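Local atomic coordinates of putative glycoside hydrolase (Bacteroides ovatus, PDB entry 4ONZ), a protein that is a putative glycoside hydrolase whose exact role is not established, and whose chain is probably folded as a five-bladed beta-propeller. Residues G16-P21 against K332-Y337; V124-T127 against L131-M134; L183-G188 against V192-N197; Q285-G290 against K295-L300. All coordinates share one frame; numbering follows the deposited sequence. Where two conformers were deposited one is given.

The four contacts are spread over a mostly beta chain that is consistent with a five-bladed propeller. Contact 1 joins residues near the N-terminus to strand 333-340, and so probably ties the start of the chain to the last blade-like sheet. Contacts 2, 3 and 4 follow one another inside the long loop that it closes, each in a beta hairpin. Contacts 2 and 3, with centres about 11 Å apart, touch and appear to join neighbouring sheets: Met126 O and Ile193 N are 3.0 Å apart, a probable hydrogen bond. Contacts 3 and 4 share one mixed sheet, their centres about 17 Å apart. Contact 1 approaches contact 4 to about 5 Å between nearest atoms, without touching it.

Contact 1 of 4, residues G16-P21 against K332-Y337; sequences GPFLRP and KKLYLY
Phe18 and Leu336 cross at about a right angle, with the leucine branch CD2 over one face of the ring. CD2 lies 4.0 Å from the Phe18 ring centroid and 16° off the ring normal. This is a CH-pi contact. The methyl is shifted from the ring centre toward the rim. In Leu336, CG is anti to the backbone N (chi1 -160°), which carries the branch up to the phenyl group. The stem of the same side chain also touches, with Leu336 CB 3.7 Å from Phe18 CD2. Farther round the ring, Phe18 CE2 meets Leu334 CB at 3.9 Å. The carbonyl O of Leu334 is equally near CE2 and approaches it obliquely. Leu334 and Leu336 both point toward Phe18, as expected for residues two apart on a strand. Tyr335 between them points away and packs on Ile63 of strand 62-70.

Strand 333-340 is the middle strand of an antiparallel sheet with 322-330 and 344-350, consistent with one blade of a beta-propeller. No hydrogen bond joins the two segments directly. Instead the backbone of Leu19 bonds to Val349, while Leu334 and Leu336 bond to Cys350 and Ala348. Strand 344-350 therefore links them, and Phe18 reaches across it to the middle strand. The CA atoms of Phe18 and Leu336 are 7.4 Å apart, and the gap is bridged mainly by the Phe18 ring. Phe18 also rests on Ala348, Cys350 and Phe304.

Contact 2 of 4, residues V124-T127 against L131-M134; sequences VAMT and LYVM
The strands 124-126 and 132-134 run antiparallel, 4.6 Å apart at their closest, with Ala125 and Val133 as the hydrogen-bonded pair. Ala125 N gives a bond of 3.1 Å to Val133 O. The return bond, from Val133 N to Ala125 O, is shorter at 2.8 Å.

Met126, a selenomethionine, lies alongside Tyr132, and the two side chains point the same way. Its CG sits over one ring face, 3.6 Å from the Tyr132 ring centroid, in a CH-pi contact. The SE of Met126 follows, oblique to the ring at 4.2 Å from the Tyr132 centroid, which makes a Met-aromatic contact. The bend at chi3 sets only CE. Val124 comes from another direction: its CG1 approaches the ring edge at Tyr132 CD1. Its second branch, CG2, packs against Met134 CB at 3.9 Å. The phenol OH of Tyr132 is hydrogen-bonded to Val58 O, which ties the ring to strand 50-59.

Next to the turn, Thr127 bonds twice to Leu131. Its N donates to Leu131 O, and its OG1 accepts from Leu131 N at 3.0 Å. With chi1 63°, OG1 stands between the backbone N and the carbonyl carbon of Thr127, facing the N-H of Leu131. Together these contacts make the end of a beta hairpin in a four-stranded antiparallel sheet, as in a propeller blade.

Contact 3 of 4, residues L183-G188 against V192-N197; sequences LTKLKG and VIDKVN
Lys185 and Val192 form the hydrogen-bonded pair of a beta hairpin made by strands 180-187 and 190-193. Lys185 N donates to Val192 O, and Val192 N donates to Lys185 O at 2.9 Å in a nearly straight bond. Val192 CG2 packs beside the aliphatic part of Lys185 and reaches Lys187 CB at 3.9 Å.

Beyond this pair, the two chains stay together for one more bond, from Asp194 N to Leu183 O. Here the donor stands above the carbonyl plane, 38° out of it, as the chains splay apart. Past it, Leu183 and Val196 cross at about a right angle, with Leu183 CD2 3.5 Å from Val196 CG2. The Lys185 and Asp194 side chains cross obliquely, with Lys185 CD 3.6 Å from Asp194 CG. The salt bridge at the lysine tip is long, with Lys185 NZ 3.6 Å from Asp194 OD1.

Farther out, Thr184 OG1 is hydrogen-bonded to Ala252 O of the adjacent parallel strand 245-255. Asp194 OD2 forms a salt bridge with Arg254 NE, the main ionic partner of Asp194. The same arginine holds the next residue too, through a hydrogen bond from Arg254 NH2 to Lys195 O.

Contact 4 of 4, residues Q285-G290 against K295-L300; sequences QLLLDG and KVLDRL
The flat peptide group of Leu287 offers its carbonyl O to two donors across this contact. Leu297 N is 2.7 Å from Leu287 O, and Asp298 N bonds to the same oxygen at 3.2 Å. Both donors are tilted slightly from the carbonyl plane. The carboxylate of Asp298 is met by Arg299 N, its own neighbour, which reaches OD1 from the anti side, 32° out of the carboxylate plane. Its other oxygen, OD2, accepts from Trp13 NE1.

With Leu297 and Asp298 both facing Leu287, this is a classic beta bulge, set in the antiparallel hairpin of strands 281-288 and 296-299. The bulge shifts the register by one residue. As a result Leu288 pairs with Val296, while Leu286 pairs with Arg299.

CD1 of Leu286 fits between the side chains of Val296 and Arg299. It meets Val296 CG1 at 3.6 Å, the leucine and valine side chains crossing at about a right angle. The same methyl lies 3.8 Å from Arg299 CG, against the extended arginine stem. The guanidinium group of Arg299 continues to a salt bridge with Asp242. On the other face of the hairpin, Leu287 CD2 packs on Leu297 CB at 4.0 Å. Leu300 CD1 lies beside Gln285 CB, and a water accepts a weak bond from Gln285 N and donates to Leu300 O at 2.9 Å.

Contact 1 of 4, residues G16-P21 against K332-Y337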
loop_
_atom_site.group_PDB
_atom_site.type_symbol
_atom_site.label_atom_id
_atom_site.label_comp_id
_atom_site.label_asym_id
_atom_site.label_seq_id
_atom_site.Cartn_x
_atom_site.Cartn_y
_atom_site.Cartn_z
ATOM N N GLY A 16 10.999 1.689 -13.672
ATOM C CA GLY A 16 10.065 1.563 -14.778
ATOM C C GLY A 16 10.795 1.414 -16.107
ATOM O O GLY A 16 12.006 1.226 -16.125
ATOM N N PRO A 17 10.064 1.505 -17.227
ATOM C CA PRO A 17 8.624 1.760 -17.277
ATOM C C PRO A 17 7.786 0.525 -16.948
ATOM O O PRO A 17 8.221 -0.607 -17.196
ATOM C CB PRO A 17 8.404 2.172 -18.739
ATOM C CG PRO A 17 9.440 1.421 -19.496
ATOM C CD PRO A 17 10.614 1.217 -18.565
ATOM N N PHE A 18 6.604 0.754 -16.373
ATOM C CA PHE A 18 5.658 -0.307 -16.076
ATOM C C PHE A 18 4.609 -0.298 -17.177
ATOM O O PHE A 18 3.926 0.708 -17.380
ATOM C CB PHE A 18 5.005 -0.103 -14.713
ATOM C CG PHE A 18 5.935 -0.310 -13.563
ATOM C CD1 PHE A 18 6.726 0.729 -13.089
ATOM C CD2 PHE A 18 6.024 -1.546 -12.951
ATOM C CE1 PHE A 18 7.586 0.540 -12.016
ATOM C CE2 PHE A 18 6.879 -1.743 -11.884
ATOM C CZ PHE A 18 7.667 -0.700 -11.420
ATOM N N LEU A 19 4.486 -1.411 -17.892
ATOM C CA LEU A 19 3.541 -1.500 -19.003
ATOM C C LEU A 19 2.373 -2.421 -18.653
ATOM O O LEU A 19 2.569 -3.486 -18.053
ATOM C CB LEU A 19 4.255 -2.019 -20.256
ATOM C CG LEU A 19 5.493 -1.229 -20.689
ATOM C CD1 LEU A 19 6.144 -1.890 -21.901
ATOM C CD2 LEU A 19 5.145 0.225 -20.989
ATOM N N ARG A 20 1.166 -2.002 -19.034
ATOM C CA ARG A 20 -0.040 -2.791 -18.804
ATOM C C ARG A 20 -0.065 -3.923 -19.841
ATOM O O ARG A 20 -0.034 -3.630 -21.037
ATOM C CB ARG A 20 -1.280 -1.910 -18.983
ATOM C CG ARG A 20 -1.364 -0.695 -18.051
ATOM C CD ARG A 20 -2.308 0.356 -18.622
ATOM N NE ARG A 20 -2.493 1.528 -17.761
ATOM C CZ ARG A 20 -1.684 2.587 -17.723
ATOM N NH1 ARG A 20 -0.576 2.641 -18.461
ATOM N NH2 ARG A 20 -1.965 3.593 -16.912
ATOM N N PRO A 21 -0.098 -5.205 -19.405
ATOM C CA PRO A 21 -0.156 -6.274 -20.414
ATOM C C PRO A 21 -1.494 -6.205 -21.144
ATOM O O PRO A 21 -2.543 -6.140 -20.496
ATOM C CB PRO A 21 -0.020 -7.568 -19.601
ATOM C CG PRO A 21 0.394 -7.156 -18.228
ATOM C CD PRO A 21 -0.083 -5.747 -18.035
ATOM N N LYS A 332 12.863 -12.031 -12.578
ATOM C CA LYS A 332 13.583 -10.905 -13.158
ATOM C C LYS A 332 12.696 -9.752 -13.630
ATOM O O LYS A 332 13.128 -8.957 -14.455
ATOM C CB LYS A 332 14.470 -11.369 -14.327
ATOM C CG LYS A 332 15.477 -12.449 -13.988
ATOM C CD LYS A 332 16.369 -12.707 -15.197
ATOM C CE LYS A 332 17.355 -13.831 -14.946
ATOM N NZ LYS A 332 18.264 -14.026 -16.113
ATOM N N LYS A 333 11.474 -9.661 -13.107
ATOM C CA LYS A 333 10.551 -8.571 -13.442
ATOM C C LYS A 333 9.897 -8.001 -12.191
ATOM O O LYS A 333 9.831 -8.655 -11.151
ATOM C CB LYS A 333 9.443 -9.054 -14.379
ATOM C CG LYS A 333 9.928 -9.496 -15.744
ATOM C CD LYS A 333 8.757 -9.906 -16.614
ATOM C CE LYS A 333 9.215 -10.327 -17.999
ATOM N NZ LYS A 333 8.067 -10.809 -18.815
ATOM N N LEU A 334 9.438 -6.764 -12.301
ATOM C CA LEU A 334 8.702 -6.115 -11.228
ATOM C C LEU A 334 7.248 -5.996 -11.651
ATOM O O LEU A 334 6.954 -5.514 -12.746
ATOM C CB LEU A 334 9.270 -4.732 -10.925
ATOM C CG LEU A 334 10.571 -4.645 -10.129
ATOM C CD1 LEU A 334 11.058 -3.200 -10.125
ATOM C CD2 LEU A 334 10.361 -5.156 -8.709
ATOM N N TYR A 335 6.350 -6.475 -10.796
ATOM C CA TYR A 335 4.911 -6.387 -11.013
ATOM C C TYR A 335 4.320 -5.374 -10.037
ATOM O O TYR A 335 4.458 -5.514 -8.813
ATOM C CB TYR A 335 4.249 -7.746 -10.794
ATOM C CG TYR A 335 4.635 -8.795 -11.819
ATOM C CD1 TYR A 335 5.878 -9.413 -11.769
ATOM C CD2 TYR A 335 3.748 -9.183 -12.823
ATOM C CE1 TYR A 335 6.246 -10.360 -12.704
ATOM C CE2 TYR A 335 4.110 -10.139 -13.765
ATOM C CZ TYR A 335 5.360 -10.722 -13.697
ATOM O OH TYR A 335 5.734 -11.673 -14.625
ATOM N N LEU A 336 3.633 -4.384 -10.598
ATOM C CA LEU A 336 2.985 -3.309 -9.850
ATOM C C LEU A 336 1.481 -3.593 -9.797
ATOM O O LEU A 336 0.853 -3.753 -10.847
ATOM C CB LEU A 336 3.227 -2.005 -10.612
ATOM C CG LEU A 336 3.083 -0.678 -9.893
ATOM C CD1 LEU A 336 4.092 -0.618 -8.758
ATOM C CD2 LEU A 336 3.322 0.442 -10.883
ATOM N N TYR A 337 0.906 -3.635 -8.596
ATOM C CA TYR A 337 -0.521 -3.881 -8.417
ATOM C C TYR A 337 -1.168 -2.631 -7.882
ATOM O O TYR A 337 -0.674 -2.013 -6.932
ATOM C CB TYR A 337 -0.773 -5.081 -7.503
ATOM C CG TYR A 337 -0.349 -6.358 -8.146
ATOM C CD1 TYR A 337 -1.193 -7.011 -9.027
ATOM C CD2 TYR A 337 0.924 -6.886 -7.933
ATOM C CE1 TYR A 337 -0.795 -8.174 -9.661
ATOM C CE2 TYR A 337 1.321 -8.042 -8.553
ATOM C CZ TYR A 337 0.455 -8.683 -9.416
ATOM O OH TYR A 337 0.844 -9.822 -10.067
#

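Contact 2 of 4, residues V124-T127 against L131-M134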
loop_
_atom_site.group_PDB
_atom_site.type_symbol
_atom_site.label_atom_id
_atom_site.label_comp_id
_atom_site.label_asym_id
_atom_site.label_seq_id
_atom_site.Cartn_x
_atom_site.Cartn_y
_atom_site.Cartn_z
ATOM N N VAL A 124 2.174 -5.013 2.331
ATOM C CA VAL A 124 2.855 -6.163 2.908
ATOM C C VAL A 124 4.320 -6.296 2.501
ATOM O O VAL A 124 4.684 -6.094 1.348
ATOM C CB VAL A 124 2.105 -7.462 2.537
ATOM C CG1 VAL A 124 2.880 -8.704 2.993
ATOM C CG2 VAL A 124 0.714 -7.443 3.146
ATOM N N ALA A 125 5.150 -6.625 3.481
ATOM C CA ALA A 125 6.552 -6.900 3.272
ATOM C C ALA A 125 6.918 -8.134 4.116
ATOM O O ALA A 125 6.203 -8.489 5.068
ATOM C CB ALA A 125 7.399 -5.708 3.646
HETATM N N MSE A 126 8.024 -8.777 3.761
HETATM C CA MSE A 126 8.455 -10.016 4.414
HETATM C C MSE A 126 9.863 -9.950 4.960
HETATM O O MSE A 126 10.769 -9.488 4.272
HETATM C CB MSE A 126 8.367 -11.079 3.312
HETATM C CG MSE A 126 8.528 -12.501 3.852
HETATM SE SE MSE A 126 9.180 -13.721 2.442
HETATM C CE MSE A 126 11.009 -13.062 2.172
ATOM N N THR A 127 10.067 -10.413 6.194
ATOM C CA THR A 127 11.413 -10.467 6.768
ATOM C C THR A 127 12.206 -11.597 6.113
ATOM O O THR A 127 11.629 -12.524 5.545
ATOM C CB THR A 127 11.425 -10.767 8.288
ATOM O OG1 THR A 127 10.865 -12.068 8.547
ATOM C CG2 THR A 127 10.660 -9.706 9.073
ATOM N N LEU A 131 8.595 -13.889 7.950
ATOM C CA LEU A 131 7.428 -13.291 8.608
ATOM C C LEU A 131 6.877 -12.201 7.699
ATOM O O LEU A 131 7.614 -11.319 7.290
ATOM C CB LEU A 131 7.795 -12.670 9.959
ATOM C CG LEU A 131 6.630 -12.123 10.788
ATOM C CD1 LEU A 131 5.737 -13.252 11.254
ATOM C CD2 LEU A 131 7.125 -11.315 11.985
ATOM N N TYR A 132 5.596 -12.290 7.360
ATOM C CA TYR A 132 4.956 -11.276 6.536
ATOM C C TYR A 132 4.309 -10.290 7.467
ATOM O O TYR A 132 3.564 -10.680 8.365
ATOM C CB TYR A 132 3.917 -11.889 5.599
ATOM C CG TYR A 132 4.539 -12.801 4.566
ATOM C CD1 TYR A 132 4.972 -12.301 3.339
ATOM C CD2 TYR A 132 4.700 -14.159 4.819
ATOM C CE1 TYR A 132 5.548 -13.137 2.381
ATOM C CE2 TYR A 132 5.276 -14.998 3.870
ATOM C CZ TYR A 132 5.699 -14.486 2.660
ATOM O OH TYR A 132 6.269 -15.311 1.708
ATOM N N VAL A 133 4.627 -9.016 7.266
ATOM C CA VAL A 133 4.104 -7.931 8.088
ATOM C C VAL A 133 3.172 -7.076 7.244
ATOM O O VAL A 133 3.571 -6.586 6.180
ATOM C CB VAL A 133 5.243 -7.046 8.642
ATOM C CG1 VAL A 133 4.673 -5.964 9.555
ATOM C CG2 VAL A 133 6.236 -7.895 9.424
HETATM N N MSE A 134 1.942 -6.897 7.725
HETATM C CA MSE A 134 0.959 -6.083 7.040
HETATM C C MSE A 134 0.677 -4.836 7.827
HETATM O O MSE A 134 0.373 -4.894 9.024
HETATM C CB MSE A 134 -0.351 -6.831 6.835
HETATM C CG MSE A 134 -1.417 -5.961 6.162
HETATM SE SE MSE A 134 -3.136 -6.895 6.208
HETATM C CE MSE A 134 -2.787 -8.334 4.934
#

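Contact 3 of 4, residues L183-G188 against V192-N197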
loop_
_atom_site.group_PDB
_atom_site.type_symbol
_atom_site.label_atom_id
_atom_site.label_comp_id
_atom_site.label_asym_id
_atom_site.label_seq_id
_atom_site.Cartn_x
_atom_site.Cartn_y
_atom_site.Cartn_z
ATOM N N LEU A 183 10.623 -0.244 4.556
ATOM C CA LEU A 183 11.795 -0.272 3.679
ATOM C C LEU A 183 12.170 -1.724 3.354
ATOM O O LEU A 183 12.240 -2.570 4.252
ATOM C CB LEU A 183 12.992 0.439 4.319
ATOM C CG LEU A 183 14.277 0.467 3.476
ATOM C CD1 LEU A 183 14.040 1.170 2.151
ATOM C CD2 LEU A 183 15.391 1.146 4.244
ATOM N N THR A 184 12.402 -1.986 2.066
ATOM C CA THR A 184 12.792 -3.301 1.570
ATOM C C THR A 184 13.971 -3.180 0.599
ATOM O O THR A 184 14.351 -2.072 0.176
ATOM C CB THR A 184 11.646 -4.016 0.816
ATOM O OG1 THR A 184 11.344 -3.304 -0.392
ATOM C CG2 THR A 184 10.376 -4.135 1.678
ATOM N N LYS A 185 14.534 -4.328 0.244
ATOM C CA LYS A 185 15.619 -4.399 -0.733
ATOM C C LYS A 185 15.572 -5.774 -1.391
ATOM O O LYS A 185 15.018 -6.707 -0.822
ATOM C CB LYS A 185 16.980 -4.233 -0.058
ATOM C CG LYS A 185 17.380 -5.420 0.810
ATOM C CD LYS A 185 18.795 -5.289 1.350
ATOM C CE LYS A 185 19.141 -6.507 2.192
ATOM N NZ LYS A 185 20.440 -6.365 2.903
ATOM N N LEU A 186 16.156 -5.897 -2.578
ATOM C CA LEU A 186 16.227 -7.184 -3.261
ATOM C C LEU A 186 17.409 -7.960 -2.701
ATOM O O LEU A 186 18.533 -7.460 -2.689
ATOM C CB LEU A 186 16.436 -7.012 -4.768
ATOM C CG LEU A 186 16.585 -8.311 -5.582
ATOM C CD1 LEU A 186 15.293 -9.112 -5.576
ATOM C CD2 LEU A 186 17.020 -8.038 -7.016
ATOM N N LYS A 187 17.131 -9.160 -2.204
ATOM C CA LYS A 187 18.165 -10.050 -1.707
ATOM C C LYS A 187 17.895 -11.419 -2.307
ATOM O O LYS A 187 16.843 -12.023 -2.066
ATOM C CB LYS A 187 18.163 -10.112 -0.178
ATOM C CG LYS A 187 19.359 -10.845 0.417
ATOM C CD LYS A 187 19.391 -10.722 1.934
ATOM C CE LYS A 187 20.674 -11.294 2.520
ATOM N NZ LYS A 187 20.833 -12.741 2.218
ATOM N N GLY A 188 18.842 -11.895 -3.107
ATOM C CA GLY A 188 18.759 -13.213 -3.733
ATOM C C GLY A 188 17.406 -13.650 -4.269
ATOM O O GLY A 188 16.875 -14.680 -3.849
ATOM N N VAL A 192 13.016 -8.227 0.526
ATOM C CA VAL A 192 12.976 -8.453 1.968
ATOM C C VAL A 192 13.076 -7.143 2.725
ATOM O O VAL A 192 13.662 -6.185 2.230
ATOM C CB VAL A 192 14.132 -9.366 2.417
ATOM C CG1 VAL A 192 14.083 -10.677 1.649
ATOM C CG2 VAL A 192 15.488 -8.684 2.247
ATOM N N ILE A 193 12.509 -7.118 3.925
ATOM C CA ILE A 193 12.574 -5.962 4.810
ATOM C C ILE A 193 14.037 -5.662 5.123
ATOM O O ILE A 193 14.838 -6.587 5.318
ATOM C CB ILE A 193 11.743 -6.223 6.092
ATOM C CG1 ILE A 193 10.259 -6.156 5.730
ATOM C CG2 ILE A 193 12.082 -5.219 7.193
ATOM C CD1 ILE A 193 9.307 -6.626 6.807
ATOM N N ASP A 194 14.402 -4.384 5.132
ATOM C CA ASP A 194 15.789 -3.994 5.416
ATOM C C ASP A 194 15.855 -2.875 6.447
ATOM O O ASP A 194 15.046 -1.957 6.417
ATOM C CB ASP A 194 16.511 -3.572 4.146
ATOM C CG ASP A 194 18.016 -3.384 4.364
ATOM O OD1 ASP A 194 18.620 -4.164 5.129
ATOM O OD2 ASP A 194 18.591 -2.452 3.767
ATOM N N LYS A 195 16.831 -2.959 7.349
ATOM C CA LYS A 195 16.972 -1.990 8.434
ATOM C C LYS A 195 17.720 -0.708 8.076
ATOM O O LYS A 195 18.357 -0.608 7.029
ATOM C CB LYS A 195 17.662 -2.648 9.637
ATOM C CG LYS A 195 16.831 -3.734 10.307
ATOM C CD LYS A 195 17.493 -4.216 11.591
ATOM C CE LYS A 195 16.550 -5.086 12.405
ATOM N NZ LYS A 195 17.051 -5.294 13.793
ATOM N N VAL A 196 17.609 0.266 8.977
ATOM C CA VAL A 196 18.312 1.538 8.900
ATOM C C VAL A 196 18.902 1.782 10.280
ATOM O O VAL A 196 18.171 1.826 11.274
ATOM C CB VAL A 196 17.385 2.714 8.551
ATOM C CG1 VAL A 196 18.131 4.035 8.697
ATOM C CG2 VAL A 196 16.819 2.556 7.145
ATOM N N ASN A 197 20.224 1.937 10.341
ATOM C CA ASN A 197 20.906 2.185 11.600
ATOM C C ASN A 197 20.470 1.194 12.699
ATOM O O ASN A 197 20.206 1.589 13.834
ATOM C CB ASN A 197 20.672 3.648 12.024
ATOM C CG ASN A 197 21.200 4.655 10.998
ATOM O OD1 ASN A 197 20.521 5.624 10.649
ATOM N ND2 ASN A 197 22.402 4.412 10.496
#

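Contact 4 of 4, residues Q285-G290 against K295-L300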
loop_
_atom_site.group_PDB
_atom_site.type_symbol
_atom_site.label_atom_id
_atom_site.label_comp_id
_atom_site.label_asym_id
_atom_site.label_seq_id
_atom_site.Cartn_x
_atom_site.Cartn_y
_atom_site.Cartn_z
ATOM N N GLN A 285 7.389 9.220 -7.752
ATOM C CA GLN A 285 8.504 8.556 -7.075
ATOM C C GLN A 285 9.379 9.577 -6.377
ATOM O O GLN A 285 9.586 10.681 -6.877
ATOM C CB GLN A 285 9.355 7.724 -8.030
ATOM C CG GLN A 285 8.653 6.505 -8.567
ATOM C CD GLN A 285 9.524 5.658 -9.478
ATOM O OE1 GLN A 285 10.754 5.609 -9.341
ATOM N NE2 GLN A 285 8.882 4.958 -10.399
ATOM N N LEU A 286 9.885 9.181 -5.217
ATOM C CA LEU A 286 10.750 9.998 -4.399
ATOM C C LEU A 286 12.041 9.202 -4.213
ATOM O O LEU A 286 11.991 8.017 -3.872
ATOM C CB LEU A 286 10.062 10.251 -3.055
ATOM C CG LEU A 286 10.654 11.262 -2.080
ATOM C CD1 LEU A 286 10.715 12.646 -2.716
ATOM C CD2 LEU A 286 9.848 11.307 -0.788
ATOM N N LEU A 287 13.179 9.835 -4.487
ATOM C CA LEU A 287 14.488 9.227 -4.295
ATOM C C LEU A 287 15.078 9.830 -3.038
ATOM O O LEU A 287 15.261 11.052 -2.953
ATOM C CB LEU A 287 15.427 9.512 -5.473
ATOM C CG LEU A 287 16.813 8.852 -5.350
ATOM C CD1 LEU A 287 16.698 7.336 -5.456
ATOM C CD2 LEU A 287 17.785 9.379 -6.389
ATOM N N LEU A 288 15.382 8.982 -2.063
ATOM C CA LEU A 288 15.966 9.447 -0.818
ATOM C C LEU A 288 17.351 8.868 -0.642
ATOM O O LEU A 288 17.681 7.843 -1.231
ATOM C CB LEU A 288 15.081 9.087 0.369
ATOM C CG LEU A 288 13.646 9.582 0.169
ATOM C CD1 LEU A 288 12.765 8.432 -0.304
ATOM C CD2 LEU A 288 13.068 10.166 1.439
ATOM N N ASP A 289 18.145 9.527 0.193
ATOM C CA ASP A 289 19.520 9.105 0.445
ATOM C C ASP A 289 19.533 7.750 1.155
ATOM O O ASP A 289 18.813 7.544 2.136
ATOM C CB ASP A 289 20.253 10.177 1.262
ATOM C CG ASP A 289 21.752 9.934 1.352
ATOM O OD1 ASP A 289 22.162 8.888 1.883
ATOM O OD2 ASP A 289 22.518 10.813 0.922
ATOM N N GLY A 290 20.339 6.826 0.636
ATOM C CA GLY A 290 20.447 5.481 1.201
ATOM C C GLY A 290 21.079 5.449 2.583
ATOM O O GLY A 290 20.878 4.497 3.329
ATOM N N LYS A 295 16.438 12.348 3.916
ATOM C CA LYS A 295 16.983 13.314 2.963
ATOM C C LYS A 295 16.562 12.995 1.533
ATOM O O LYS A 295 16.928 11.956 0.975
ATOM C CB LYS A 295 18.510 13.339 3.088
ATOM C CG LYS A 295 19.252 14.285 2.157
ATOM C CD LYS A 295 20.751 14.047 2.293
ATOM C CE LYS A 295 21.564 14.870 1.308
ATOM N NZ LYS A 295 21.551 16.319 1.634
ATOM N N VAL A 296 15.792 13.911 0.950
ATOM C CA VAL A 296 15.299 13.775 -0.415
ATOM C C VAL A 296 16.402 14.154 -1.399
ATOM O O VAL A 296 17.033 15.197 -1.246
ATOM C CB VAL A 296 14.074 14.690 -0.651
ATOM C CG1 VAL A 296 13.644 14.680 -2.118
ATOM C CG2 VAL A 296 12.928 14.272 0.259
ATOM N N LEU A 297 16.645 13.290 -2.380
ATOM C CA LEU A 297 17.638 13.550 -3.423
ATOM C C LEU A 297 16.950 14.015 -4.687
ATOM O O LEU A 297 17.470 14.877 -5.384
ATOM C CB LEU A 297 18.461 12.298 -3.747
ATOM C CG LEU A 297 19.327 11.721 -2.632
ATOM C CD1 LEU A 297 20.136 10.550 -3.166
ATOM C CD2 LEU A 297 20.233 12.782 -2.031
ATOM N N ASP A 298 15.787 13.440 -4.996
ATOM C CA ASP A 298 15.064 13.808 -6.206
ATOM C C ASP A 298 13.597 13.410 -6.081
ATOM O O ASP A 298 13.246 12.565 -5.260
ATOM C CB ASP A 298 15.710 13.138 -7.428
ATOM C CG ASP A 298 15.453 13.894 -8.737
ATOM O OD1 ASP A 298 14.633 14.848 -8.774
ATOM O OD2 ASP A 298 16.093 13.531 -9.745
ATOM N N ARG A 299 12.759 14.013 -6.924
ATOM C CA ARG A 299 11.315 13.796 -6.900
ATOM C C ARG A 299 10.775 14.061 -8.305
ATOM O O ARG A 299 11.172 15.041 -8.954
ATOM C CB ARG A 299 10.704 14.770 -5.885
ATOM C CG ARG A 299 9.220 14.636 -5.592
ATOM C CD ARG A 299 8.860 15.678 -4.554
ATOM N NE ARG A 299 7.443 15.748 -4.229
ATOM C CZ ARG A 299 6.930 16.609 -3.352
ATOM N NH1 ARG A 299 7.716 17.483 -2.731
ATOM N NH2 ARG A 299 5.632 16.616 -3.099
ATOM N N LEU A 300 9.919 13.174 -8.808
ATOM C CA LEU A 300 9.339 13.369 -10.138
ATOM C C LEU A 300 8.367 14.542 -10.158
ATOM O O LEU A 300 7.530 14.676 -9.264
ATOM C CB LEU A 300 8.612 12.115 -10.617
ATOM C CG LEU A 300 9.518 10.903 -10.832
ATOM C CD1 LEU A 300 8.707 9.705 -11.268
ATOM C CD2 LEU A 300 10.573 11.231 -11.863
HETATM O O HOH W 1 6.863 12.336 -7.778
#